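Local coordinates for Cwp19 (Clostridioides difficile, PDB 5OQ3), which carries a TIM-barrel glycoside hydrolase domain, the part of the longer protein modelled here, and probably acts as an enzyme on the cell wall, at residues 291-296 and 326-331; 338-343 and 371-376; 59-64 and 362-367; 265-268 and 274-277. One frame throughout, in Å; residues are numbered along the deposited sequence.

Contact 1 of 4, residues 291-296 and 326-331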
loop_
_atom_site.group_PDB
_atom_site.type_symbol
_atom_site.label_atom_id
_atom_site.label_comp_id
_atom_site.label_asym_id
_atom_site.label_seq_id
_atom_site.Cartn_x
_atom_site.Cartn_y
_atom_site.Cartn_z
ATOM N N LEU A 291 10.269 5.424 3.236
ATOM C CA LEU A 291 11.451 6.259 3.409
ATOM C C LEU A 291 12.257 6.271 2.145
ATOM O O LEU A 291 13.430 5.866 2.109
ATOM C CB LEU A 291 12.268 5.774 4.620
ATOM C CG LEU A 291 11.507 5.684 5.955
ATOM C CD1 LEU A 291 12.522 5.447 7.086
ATOM C CD2 LEU A 291 10.646 6.892 6.242
ATOM N N TYR A 292 11.669 6.874 1.121
ATOM C CA TYR A 292 12.255 6.840 -0.207
ATOM C C TYR A 292 13.178 8.028 -0.438
ATOM O O TYR A 292 13.044 8.762 -1.429
ATOM C CB TYR A 292 11.137 6.786 -1.264
ATOM C CG TYR A 292 10.121 5.667 -1.167
ATOM C CD1 TYR A 292 10.386 4.471 -0.508
ATOM C CD2 TYR A 292 8.916 5.775 -1.836
ATOM C CE1 TYR A 292 9.468 3.437 -0.512
ATOM C CE2 TYR A 292 7.985 4.749 -1.814
ATOM C CZ TYR A 292 8.282 3.561 -1.175
ATOM O OH TYR A 292 7.383 2.525 -1.159
ATOM N N TRP A 293 14.161 8.171 0.449
ATOM C CA TRP A 293 15.107 9.243 0.367
ATOM C C TRP A 293 16.498 8.706 0.727
ATOM O O TRP A 293 16.627 7.736 1.466
ATOM C CB TRP A 293 14.753 10.326 1.379
ATOM C CG TRP A 293 13.417 10.988 1.119
ATOM C CD1 TRP A 293 13.103 11.855 0.092
ATOM C CD2 TRP A 293 12.225 10.853 1.894
ATOM N NE1 TRP A 293 11.803 12.261 0.191
ATOM C CE2 TRP A 293 11.240 11.671 1.292
ATOM C CE3 TRP A 293 11.899 10.152 3.059
ATOM C CZ2 TRP A 293 9.960 11.799 1.817
ATOM C CZ3 TRP A 293 10.619 10.261 3.566
ATOM C CH2 TRP A 293 9.658 11.065 2.936
ATOM N N PRO A 294 17.551 9.375 0.256
ATOM C CA PRO A 294 18.915 9.058 0.671
ATOM C C PRO A 294 19.233 9.466 2.095
ATOM O O PRO A 294 18.650 10.405 2.653
ATOM C CB PRO A 294 19.800 9.861 -0.291
ATOM C CG PRO A 294 18.894 10.357 -1.333
ATOM C CD PRO A 294 17.534 10.433 -0.759
ATOM N N ILE A 295 20.217 8.775 2.665
ATOM C CA ILE A 295 20.887 9.246 3.876
ATOM C C ILE A 295 21.495 10.613 3.605
ATOM O O ILE A 295 22.089 10.814 2.573
ATOM C CB ILE A 295 21.947 8.206 4.318
ATOM C CG1 ILE A 295 21.214 6.974 4.842
ATOM C CG2 ILE A 295 22.871 8.761 5.393
ATOM C CD1 ILE A 295 22.065 5.726 4.979
ATOM N N GLY A 296 21.310 11.540 4.520
ATOM C CA GLY A 296 21.882 12.906 4.416
ATOM C C GLY A 296 21.023 13.922 3.690
ATOM O O GLY A 296 21.425 15.070 3.557
ATOM N N ILE A 326 14.132 1.664 -3.850
ATOM C CA ILE A 326 15.127 1.181 -4.786
ATOM C C ILE A 326 14.844 1.602 -6.229
ATOM O O ILE A 326 15.742 1.525 -7.055
ATOM C CB ILE A 326 15.434 -0.315 -4.660
ATOM C CG1 ILE A 326 14.210 -1.189 -4.833
ATOM C CG2 ILE A 326 16.175 -0.599 -3.345
ATOM C CD1 ILE A 326 14.495 -2.638 -5.138
ATOM N N TYR A 327 13.620 2.052 -6.520
ATOM C CA TYR A 327 13.329 2.650 -7.819
ATOM C C TYR A 327 14.170 3.898 -8.111
ATOM O O TYR A 327 14.352 4.273 -9.270
ATOM C CB TYR A 327 11.815 2.941 -7.949
ATOM C CG TYR A 327 11.330 4.087 -7.081
ATOM C CD1 TYR A 327 10.970 3.889 -5.752
ATOM C CD2 TYR A 327 11.170 5.355 -7.613
ATOM C CE1 TYR A 327 10.498 4.942 -4.973
ATOM C CE2 TYR A 327 10.714 6.419 -6.848
ATOM C CZ TYR A 327 10.348 6.201 -5.526
ATOM O OH TYR A 327 9.855 7.228 -4.741
ATOM N N LYS A 328 14.633 4.590 -7.069
ATOM C CA LYS A 328 15.500 5.765 -7.256
ATOM C C LYS A 328 16.923 5.311 -7.476
ATOM O O LYS A 328 17.585 4.817 -6.561
ATOM C CB LYS A 328 15.392 6.713 -6.077
ATOM C CG LYS A 328 14.026 7.330 -5.854
ATOM C CD LYS A 328 14.088 8.507 -4.890
ATOM C CE LYS A 328 12.730 9.142 -4.693
ATOM N NZ LYS A 328 12.785 10.242 -3.720
ATOM N N GLN A 329 17.395 5.524 -8.710
ATOM C CA GLN A 329 18.702 5.063 -9.169
ATOM C C GLN A 329 19.517 6.142 -9.843
ATOM O O GLN A 329 20.216 5.878 -10.814
ATOM C CB GLN A 329 18.516 3.879 -10.130
ATOM C CG GLN A 329 17.861 2.686 -9.432
ATOM C CD GLN A 329 17.325 1.669 -10.399
ATOM O OE1 GLN A 329 17.753 1.611 -11.550
ATOM N NE2 GLN A 329 16.337 0.890 -9.953
ATOM N N GLY A 330 19.385 7.354 -9.327
ATOM C CA GLY A 330 20.184 8.455 -9.853
ATOM C C GLY A 330 19.548 9.198 -10.993
ATOM O O GLY A 330 20.241 10.035 -11.623
ATOM N N GLN A 331 18.272 8.949 -11.318
ATOM C CA GLN A 331 17.673 9.616 -12.508
ATOM C C GLN A 331 17.444 11.108 -12.225
ATOM O O GLN A 331 17.193 11.484 -11.081
ATOM C CB GLN A 331 16.353 8.961 -12.923
ATOM C CG GLN A 331 16.455 7.480 -13.248
ATOM C CD GLN A 331 16.152 6.596 -12.053
ATOM O OE1 GLN A 331 16.639 6.843 -10.945
ATOM N NE2 GLN A 331 15.356 5.551 -12.267
#

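Contact 2 of 4, residues 338-343 and 371-376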
loop_
_atom_site.group_PDB
_atom_site.type_symbol
_atom_site.label_atom_id
_atom_site.label_comp_id
_atom_site.label_asym_id
_atom_site.label_seq_id
_atom_site.Cartn_x
_atom_site.Cartn_y
_atom_site.Cartn_z
ATOM N N ASN A 338 19.910 8.516 -5.462
ATOM C CA ASN A 338 20.219 7.141 -5.784
ATOM C C ASN A 338 20.198 6.347 -4.533
ATOM O O ASN A 338 21.186 6.246 -3.836
ATOM C CB ASN A 338 21.581 7.037 -6.491
ATOM C CG ASN A 338 21.787 5.680 -7.143
ATOM O OD1 ASN A 338 21.156 4.702 -6.742
ATOM N ND2 ASN A 338 22.641 5.613 -8.160
ATOM N N ILE A 339 19.041 5.736 -4.288
ATOM C CA ILE A 339 18.855 4.870 -3.129
ATOM C C ILE A 339 19.423 3.477 -3.388
ATOM O O ILE A 339 20.049 2.885 -2.503
ATOM C CB ILE A 339 17.392 4.812 -2.725
ATOM C CG1 ILE A 339 16.980 6.174 -2.167
ATOM C CG2 ILE A 339 17.175 3.736 -1.685
ATOM C CD1 ILE A 339 15.515 6.332 -1.923
ATOM N N ALA A 340 19.224 2.946 -4.589
ATOM C CA ALA A 340 19.702 1.608 -4.901
ATOM C C ALA A 340 21.213 1.474 -4.606
ATOM O O ALA A 340 21.639 0.496 -4.010
ATOM C CB ALA A 340 19.426 1.281 -6.354
ATOM N N LYS A 341 22.002 2.475 -4.998
ATOM C CA LYS A 341 23.443 2.437 -4.796
ATOM C C LYS A 341 23.858 2.357 -3.330
ATOM O O LYS A 341 24.956 1.854 -3.021
ATOM C CB LYS A 341 24.081 3.665 -5.475
ATOM C CG LYS A 341 25.572 3.706 -5.449
ATOM C CD LYS A 341 26.062 4.853 -6.300
ATOM C CE LYS A 341 25.853 6.211 -5.651
ATOM N NZ LYS A 341 26.874 7.176 -6.171
ATOM N N GLU A 342 22.965 2.795 -2.429
ATOM C CA GLU A 342 23.270 2.793 -0.996
ATOM C C GLU A 342 22.392 1.876 -0.228
ATOM O O GLU A 342 22.283 2.019 0.996
ATOM C CB GLU A 342 23.225 4.193 -0.404
ATOM C CG GLU A 342 21.900 4.919 -0.453
ATOM C CD GLU A 342 21.974 6.282 0.206
ATOM O OE1 GLU A 342 21.196 6.545 1.136
ATOM O OE2 GLU A 342 22.821 7.114 -0.222
ATOM N N ILE A 343 21.822 0.885 -0.895
ATOM C CA ILE A 343 20.873 0.061 -0.164
ATOM C C ILE A 343 21.554 -0.756 0.948
ATOM O O ILE A 343 20.958 -0.975 2.000
ATOM C CB ILE A 343 20.064 -0.840 -1.125
ATOM C CG1 ILE A 343 18.821 -1.456 -0.427
ATOM C CG2 ILE A 343 20.895 -1.960 -1.706
ATOM C CD1 ILE A 343 17.863 -0.461 0.221
ATOM N N THR A 371 21.144 -6.419 -11.968
ATOM C CA THR A 371 22.103 -7.335 -11.388
ATOM C C THR A 371 22.807 -6.767 -10.136
ATOM O O THR A 371 23.155 -7.518 -9.230
ATOM C CB THR A 371 23.179 -7.752 -12.420
ATOM O OG1 THR A 371 23.756 -6.579 -12.985
ATOM C CG2 THR A 371 22.571 -8.551 -13.538
ATOM N N SER A 372 23.028 -5.456 -10.096
ATOM C CA SER A 372 23.662 -4.827 -8.932
ATOM C C SER A 372 22.776 -4.850 -7.688
ATOM O O SER A 372 23.254 -5.127 -6.578
ATOM C CB SER A 372 24.112 -3.386 -9.240
ATOM O OG SER A 372 23.072 -2.598 -9.792
ATOM N N ILE A 373 21.487 -4.561 -7.885
ATOM C CA ILE A 373 20.549 -4.649 -6.809
ATOM C C ILE A 373 20.444 -6.099 -6.321
ATOM O O ILE A 373 20.429 -6.351 -5.105
ATOM C CB ILE A 373 19.170 -4.063 -7.223
ATOM C CG1 ILE A 373 19.257 -2.545 -7.330
ATOM C CG2 ILE A 373 18.167 -4.409 -6.145
ATOM C CD1 ILE A 373 18.015 -1.844 -7.876
ATOM N N GLN A 374 20.386 -7.043 -7.247
ATOM C CA GLN A 374 20.354 -8.444 -6.878
ATOM C C GLN A 374 21.550 -8.827 -6.011
ATOM O O GLN A 374 21.405 -9.464 -4.972
ATOM C CB GLN A 374 20.290 -9.328 -8.112
ATOM C CG GLN A 374 18.936 -9.314 -8.805
ATOM C CD GLN A 374 18.998 -9.954 -10.169
ATOM O OE1 GLN A 374 19.789 -10.872 -10.384
ATOM N NE2 GLN A 374 18.187 -9.453 -11.114
ATOM N N LYS A 375 22.734 -8.417 -6.442
ATOM C CA LYS A 375 23.954 -8.731 -5.702
ATOM C C LYS A 375 23.940 -8.125 -4.282
ATOM O O LYS A 375 24.341 -8.785 -3.317
ATOM C CB LYS A 375 25.177 -8.220 -6.501
ATOM C CG LYS A 375 26.530 -8.501 -5.875
ATOM C CD LYS A 375 27.666 -8.221 -6.865
ATOM C CE LYS A 375 27.921 -6.737 -7.093
ATOM N NZ LYS A 375 28.981 -6.209 -6.180
ATOM N N ASP A 376 23.465 -6.878 -4.167
ATOM C CA ASP A 376 23.389 -6.201 -2.857
ATOM C C ASP A 376 22.404 -6.885 -1.919
ATOM O O ASP A 376 22.745 -7.151 -0.742
ATOM C CB ASP A 376 23.081 -4.726 -3.028
ATOM C CG ASP A 376 24.298 -3.923 -3.511
ATOM O OD1 ASP A 376 25.432 -4.396 -3.385
ATOM O OD2 ASP A 376 24.110 -2.804 -3.979
HETATM O O HOH W 1 22.018 -2.044 -5.260
HETATM O O HOH W 2 24.564 -0.734 -1.647
#

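Contact 3 of 4, residues 59-64 and 362-367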
loop_
_atom_site.group_PDB
_atom_site.type_symbol
_atom_site.label_atom_id
_atom_site.label_comp_id
_atom_site.label_asym_id
_atom_site.label_seq_id
_atom_site.Cartn_x
_atom_site.Cartn_y
_atom_site.Cartn_z
ATOM N N ASP A 59 10.712 -16.247 -8.908
ATOM C CA ASP A 59 11.982 -16.954 -8.835
ATOM C C ASP A 59 13.146 -15.977 -8.632
ATOM O O ASP A 59 14.044 -16.234 -7.846
ATOM C CB ASP A 59 12.257 -17.751 -10.121
ATOM C CG ASP A 59 11.380 -18.978 -10.291
ATOM O OD1 ASP A 59 10.812 -19.483 -9.299
ATOM O OD2 ASP A 59 11.337 -19.473 -11.446
ATOM N N LYS A 60 13.114 -14.859 -9.335
ATOM C CA LYS A 60 14.182 -13.883 -9.224
ATOM C C LYS A 60 14.156 -13.244 -7.805
ATOM O O LYS A 60 15.198 -13.105 -7.174
ATOM C CB LYS A 60 14.053 -12.842 -10.341
ATOM C CG LYS A 60 15.323 -12.055 -10.662
ATOM C CD LYS A 60 16.331 -12.814 -11.535
ATOM C CE LYS A 60 15.990 -12.908 -13.039
ATOM N NZ LYS A 60 16.135 -11.635 -13.813
ATOM N N LEU A 61 12.969 -12.927 -7.288
ATOM C CA LEU A 61 12.881 -12.359 -5.937
ATOM C C LEU A 61 13.390 -13.347 -4.879
ATOM O O LEU A 61 14.169 -12.978 -4.011
ATOM C CB LEU A 61 11.448 -11.952 -5.648
ATOM C CG LEU A 61 10.829 -10.878 -6.551
ATOM C CD1 LEU A 61 9.354 -10.686 -6.225
ATOM C CD2 LEU A 61 11.597 -9.582 -6.438
ATOM N N LYS A 62 12.965 -14.605 -4.989
ATOM C CA LYS A 62 13.378 -15.594 -4.019
ATOM C C LYS A 62 14.902 -15.732 -4.033
ATOM O O LYS A 62 15.549 -15.882 -2.994
ATOM C CB LYS A 62 12.698 -16.932 -4.248
ATOM C CG LYS A 62 13.187 -17.935 -3.241
ATOM C CD LYS A 62 12.318 -19.112 -3.028
ATOM C CE LYS A 62 12.786 -19.881 -1.805
ATOM N NZ LYS A 62 12.162 -21.222 -1.835
ATOM N N SER A 63 15.471 -15.681 -5.238
ATOM C CA SER A 63 16.916 -15.847 -5.397
ATOM C C SER A 63 17.773 -14.828 -4.662
ATOM O O SER A 63 18.949 -15.118 -4.390
ATOM C CB SER A 63 17.340 -15.873 -6.878
ATOM O OG SER A 63 17.431 -14.561 -7.429
ATOM N N VAL A 64 17.208 -13.667 -4.332
ATOM C CA VAL A 64 17.954 -12.632 -3.585
ATOM C C VAL A 64 17.565 -12.528 -2.134
ATOM O O VAL A 64 18.039 -11.638 -1.439
ATOM C CB VAL A 64 17.915 -11.250 -4.265
ATOM C CG1 VAL A 64 18.364 -11.392 -5.713
ATOM C CG2 VAL A 64 16.535 -10.569 -4.176
ATOM N N PHE A 362 10.297 -1.150 -2.929
ATOM C CA PHE A 362 9.551 -0.589 -4.045
ATOM C C PHE A 362 10.465 -0.428 -5.233
ATOM O O PHE A 362 11.265 0.497 -5.209
ATOM C CB PHE A 362 8.854 0.728 -3.706
ATOM C CG PHE A 362 7.724 0.995 -4.670
ATOM C CD1 PHE A 362 7.942 1.678 -5.875
ATOM C CD2 PHE A 362 6.489 0.395 -4.471
ATOM C CE1 PHE A 362 6.928 1.848 -6.780
ATOM C CE2 PHE A 362 5.471 0.554 -5.401
ATOM C CZ PHE A 362 5.700 1.279 -6.553
ATOM N N SER A 363 10.364 -1.284 -6.263
ATOM C CA SER A 363 9.390 -2.352 -6.424
ATOM C C SER A 363 10.085 -3.576 -7.008
ATOM O O SER A 363 11.271 -3.540 -7.339
ATOM C CB SER A 363 8.182 -1.911 -7.277
ATOM O OG SER A 363 8.562 -1.727 -8.627
ATOM N N ALA A 364 9.329 -4.645 -7.172
ATOM C CA ALA A 364 9.852 -5.922 -7.652
ATOM C C ALA A 364 10.621 -5.830 -8.958
ATOM O O ALA A 364 11.671 -6.488 -9.099
ATOM C CB ALA A 364 8.722 -6.916 -7.788
ATOM N N LYS A 365 10.132 -5.033 -9.915
ATOM C CA LYS A 365 10.823 -4.921 -11.196
ATOM C C LYS A 365 12.258 -4.422 -11.042
ATOM O O LYS A 365 13.130 -4.721 -11.874
ATOM C CB LYS A 365 10.045 -4.013 -12.154
ATOM C CG LYS A 365 10.013 -2.524 -11.823
ATOM C CD LYS A 365 9.254 -1.796 -12.938
ATOM C CE LYS A 365 8.951 -0.351 -12.607
ATOM N NZ LYS A 365 10.185 0.466 -12.492
ATOM N N ASP A 366 12.474 -3.572 -10.031
ATOM C CA ASP A 366 13.814 -3.002 -9.876
ATOM C C ASP A 366 14.828 -4.056 -9.468
ATOM O O ASP A 366 15.955 -4.031 -9.905
ATOM C CB ASP A 366 13.785 -1.852 -8.879
ATOM C CG ASP A 366 12.936 -0.714 -9.359
ATOM O OD1 ASP A 366 13.219 -0.131 -10.426
ATOM O OD2 ASP A 366 11.977 -0.356 -8.655
ATOM N N ILE A 367 14.380 -4.999 -8.643
ATOM C CA ILE A 367 15.208 -6.148 -8.320
ATOM C C ILE A 367 15.416 -7.023 -9.565
ATOM O O ILE A 367 16.569 -7.396 -9.878
ATOM C CB ILE A 367 14.557 -6.977 -7.191
ATOM C CG1 ILE A 367 14.488 -6.166 -5.895
ATOM C CG2 ILE A 367 15.367 -8.244 -6.933
ATOM C CD1 ILE A 367 13.630 -6.759 -4.798
#

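Contact 4 of 4, residues 265-268 and 274-277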
loop_
_atom_site.group_PDB
_atom_site.type_symbol
_atom_site.label_atom_id
_atom_site.label_comp_id
_atom_site.label_asym_id
_atom_site.label_seq_id
_atom_site.Cartn_x
_atom_site.Cartn_y
_atom_site.Cartn_z
ATOM N N ASN A 265 6.182 17.353 2.757
ATOM C CA ASN A 265 4.800 16.910 2.899
ATOM C C ASN A 265 4.588 15.956 4.061
ATOM O O ASN A 265 5.343 15.022 4.266
ATOM C CB ASN A 265 4.260 16.334 1.579
ATOM C CG ASN A 265 3.937 17.420 0.552
ATOM O OD1 ASN A 265 3.997 18.614 0.844
ATOM N ND2 ASN A 265 3.580 17.006 -0.647
ATOM N N GLU A 266 3.531 16.240 4.810
ATOM C CA GLU A 266 3.160 15.519 6.000
ATOM C C GLU A 266 1.894 14.720 5.780
ATOM O O GLU A 266 0.893 15.253 5.336
ATOM C CB GLU A 266 2.887 16.554 7.089
ATOM C CG GLU A 266 4.089 17.390 7.475
ATOM C CD GLU A 266 3.714 18.615 8.296
ATOM O OE1 GLU A 266 3.041 19.501 7.749
ATOM O OE2 GLU A 266 4.104 18.696 9.454
ATOM N N SER A 267 1.937 13.437 6.139
ATOM C CA SER A 267 0.753 12.580 5.971
ATOM C C SER A 267 -0.430 12.982 6.843
ATOM O O SER A 267 -1.589 12.844 6.410
ATOM C CB SER A 267 1.077 11.112 6.192
ATOM O OG SER A 267 1.181 10.767 7.567
ATOM N N TYR A 268 -0.151 13.573 8.006
ATOM C CA TYR A 268 -1.184 13.985 8.952
ATOM C C TYR A 268 -2.140 15.031 8.340
ATOM O O TYR A 268 -3.318 15.016 8.654
ATOM C CB TYR A 268 -0.475 14.533 10.185
ATOM C CG TYR A 268 -1.323 15.012 11.310
ATOM C CD1 TYR A 268 -1.712 14.136 12.318
ATOM C CD2 TYR A 268 -1.663 16.344 11.437
ATOM C CE1 TYR A 268 -2.427 14.581 13.411
ATOM C CE2 TYR A 268 -2.415 16.769 12.498
ATOM C CZ TYR A 268 -2.790 15.891 13.488
ATOM O OH TYR A 268 -3.500 16.358 14.567
ATOM N N ASP A 274 -3.074 9.635 9.997
ATOM C CA ASP A 274 -2.559 9.896 11.335
ATOM C C ASP A 274 -1.879 8.621 11.838
ATOM O O ASP A 274 -2.399 7.898 12.690
ATOM C CB ASP A 274 -3.648 10.369 12.271
ATOM C CG ASP A 274 -3.109 10.861 13.600
ATOM O OD1 ASP A 274 -1.884 10.714 13.875
ATOM O OD2 ASP A 274 -3.943 11.397 14.368
ATOM N N THR A 275 -0.708 8.354 11.298
ATOM C CA THR A 275 -0.040 7.062 11.549
ATOM C C THR A 275 0.218 6.873 13.032
ATOM O O THR A 275 0.115 5.760 13.517
ATOM C CB THR A 275 1.268 7.016 10.780
ATOM O OG1 THR A 275 1.005 7.465 9.455
ATOM C CG2 THR A 275 1.839 5.613 10.794
ATOM N N ARG A 276 0.547 7.944 13.742
ATOM C CA ARG A 276 0.758 7.802 15.185
ATOM C C ARG A 276 -0.471 7.267 15.873
ATOM O O ARG A 276 -0.353 6.428 16.763
ATOM C CB ARG A 276 1.216 9.128 15.783
ATOM C CG ARG A 276 1.281 9.057 17.295
ATOM C CD ARG A 276 1.830 10.329 17.924
ATOM N NE ARG A 276 3.243 10.456 17.635
ATOM C CZ ARG A 276 3.974 11.521 17.933
ATOM N NH1 ARG A 276 3.423 12.569 18.536
ATOM N NH2 ARG A 276 5.262 11.546 17.668
ATOM N N ALA A 277 -1.648 7.781 15.541
ATOM C CA ALA A 277 -2.872 7.265 16.146
ATOM C C ALA A 277 -3.055 5.806 15.831
ATOM O O ALA A 277 -3.534 5.028 16.682
ATOM C CB ALA A 277 -4.079 8.093 15.624
HETATM O O HOH W 3 3.086 8.778 8.110
#

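Contact 1 of 4, residues 291-296 and 326-331
The loops that leave strands 286-287 and 319-324 at the C-terminal end of the barrel meet through an offset edge-to-face pair, Tyr292 with Tyr327. The rings stand almost perpendicular, planes at 86° and centroids 5.4 Å apart. Tyr327 comes in edge first: its CE1 lies over a face of Tyr292, 3.6 Å from CD2, and its OH reaches the same CD2 at 3.4 Å. A chi1 of 71°, which sets CG between the backbone N and the carbonyl carbon, brings that edge across. In a TIM barrel the loops following the strands line the substrate-binding end, so this pair joins two neighbours of that rim; Phe362, just after the last strand, also touches Tyr292, and Tyr334 adds a second edge-to-face contact to Tyr327. The polar tie is Lys328, whose extended chain delivers NZ to Tyr292 O at 2.7 Å, nearly in line with the carbonyl (C=O...N 176°). Tyr292 sits at the centre of an inverse gamma turn. NZ has a second partner in Gln337 OE1, while nearer the backbone Lys328 CG rests 3.6 Å above the Tyr327 ring plane, toward its rim.

Contact 2 of 4, residues 338-343 and 371-376
The carboxylate of Asp376 faces the turn around Ala340 with a different neighbour on each side. Water 2 lies over one face; Ile343 CG2 sits on that same side but well off to the flank, and water 1 is displaced a little to the other side of the plane. Both waters donate to the same oxygen, OD2: water 1 is the closer, 2.6 Å from Asp376 OD2, and water 2 the longer, at 3.2 Å. Water 1 also donates to Ala340 O, and water 2 to Lys341 O, so the acidic group reaches two carbonyls through solvent rather than directly. The side chain gets there with CG beside its backbone N, chi1 -75°, a setting that also leaves Asp376 CB 3.8 Å from Ile343 CG2.

In the barrel this is where the turn leading into helix 343-350, in the connection after strand 319-324, packs against helix 371-381, which comes after strand 356-361 and the short helix 364-369. The turn holds its own shape. Asn338 OD1 accepts from Lys341 N at 3.0 Å, an Asx motif in which the donor stands above the carbonyl plane, 48° out of it. Ala340 and Lys341 form a short 3-10 segment. Glu342 holds the N-cap position before helix 343-350; its OE1 accepts hydrogen bonds from Ile295 N and Gln346 NE2.

One turn earlier on helix 371-381 the contact becomes purely apolar. Ile373 extends CD1 to within 3.8 Å of Ala340 CB, with its CG1 slightly farther off, and Gln329 also packs against both residues.

Contact 3 of 4, residues 59-64 and 362-367
This is a buried apolar contact at the seam of the barrel, where the end of helix 47-63, which follows the first strand, meets helix 364-369, which follows the eighth. Leu61 and Ile367 carry most of it, their side chains crossing at about a right angle. Leu61 CD2 meets Ile367 CD1 at 3.8 Å, and both methyls of Leu61 reach Ala364 CB, each 4.1 Å away. With CG1 beside the backbone N, chi1 -64°, Ile367 turns its CG2 branch to Val64, whose CG2 comes within 3.8 Å of Ile367 CG2, with Leu61 CD2 close by. Strands one and eight are neighbours in a closed TIM barrel, and Ala30 and Ile32 of strand 27-32 also touch Leu61, Ile32 reaching Ala364 as well. Leu377 of helix 371-381 packs on Ile367.

The start of helix 364-369 is held by polar groups. A cis peptide joins Phe362 to Ser363. Asp366 OD2 accepts from Ser363 N at 3.0 Å through its anti lone pair, while Asp366 N returns a bond to Ser363 O. Ser363 OG and Lys365 N both bind Asp39 OD1. On helix 47-63, Ser63 OG donates back to Lys60 O.

Contact 4 of 4, residues 265-268 and 274-277
Ser267 OG is gripped from two directions, by a water that also binds Thr275 OG1 and by the carbonyl of Ala273. Water 3 donates to Ser267 OG at 2.8 Å and lies equally close, 2.8 Å, to Thr275 OG1, bridging two hydroxyls that are themselves 3.8 Å apart. Both residues open short helices, 267-270 and 275-280, the second with Asp274 as its N-cap; in this TIM barrel they follow one another in the long connection after strand 241-244, and the contact joins their N-terminal ends. Ser267 places its hydroxyl between the backbone N and the carbonyl carbon, chi1 78°, and from there it can give its proton to Ala273 O while accepting from the water.

The second pairing is Tyr268 with Asp274, two side chains running alongside each other in the same direction. Ring and carboxylate are nearly perpendicular, 82° between planes. Asp274 OD1 lies in the ring plane at the edge, 3.8 Å from Tyr268 CD1, and OD2 is obliquely placed, 3.7 Å from Tyr268 CE1. Arg219 and Arg251 make cation-pi contacts with the ring. Arg219 also packs against Asp274, where its charge may ease that of the carboxylate. Asp274 OD1 takes a hydrogen bond from Trp250 NE1 and, as the capping bond, a weak one from Ala277 N, 3.4 Å from Asp274 OD1.

From the N terminus, the first segment met is 59-64, at the end of the helix after strand one, and contact 3 does not close until 362-367, after strand eight, spanning almost the whole barrel. Within that span contact 4 closes a short local loop beyond strand 241-244. Contact 1 follows, tying the loops after strands 286-287 and 319-324. Contact 2 opens inside contact 3 and closes beyond it on helix 371-381, so these two cross. Contacts 1, 2 and 3 adjoin: Lys328 O meets Ile339 N, Tyr327 N meets Phe362 O, and Gln374 NE2 meets Ile367 O. Contact 4 stands apart, its centre about 29 Å from that of contact 3.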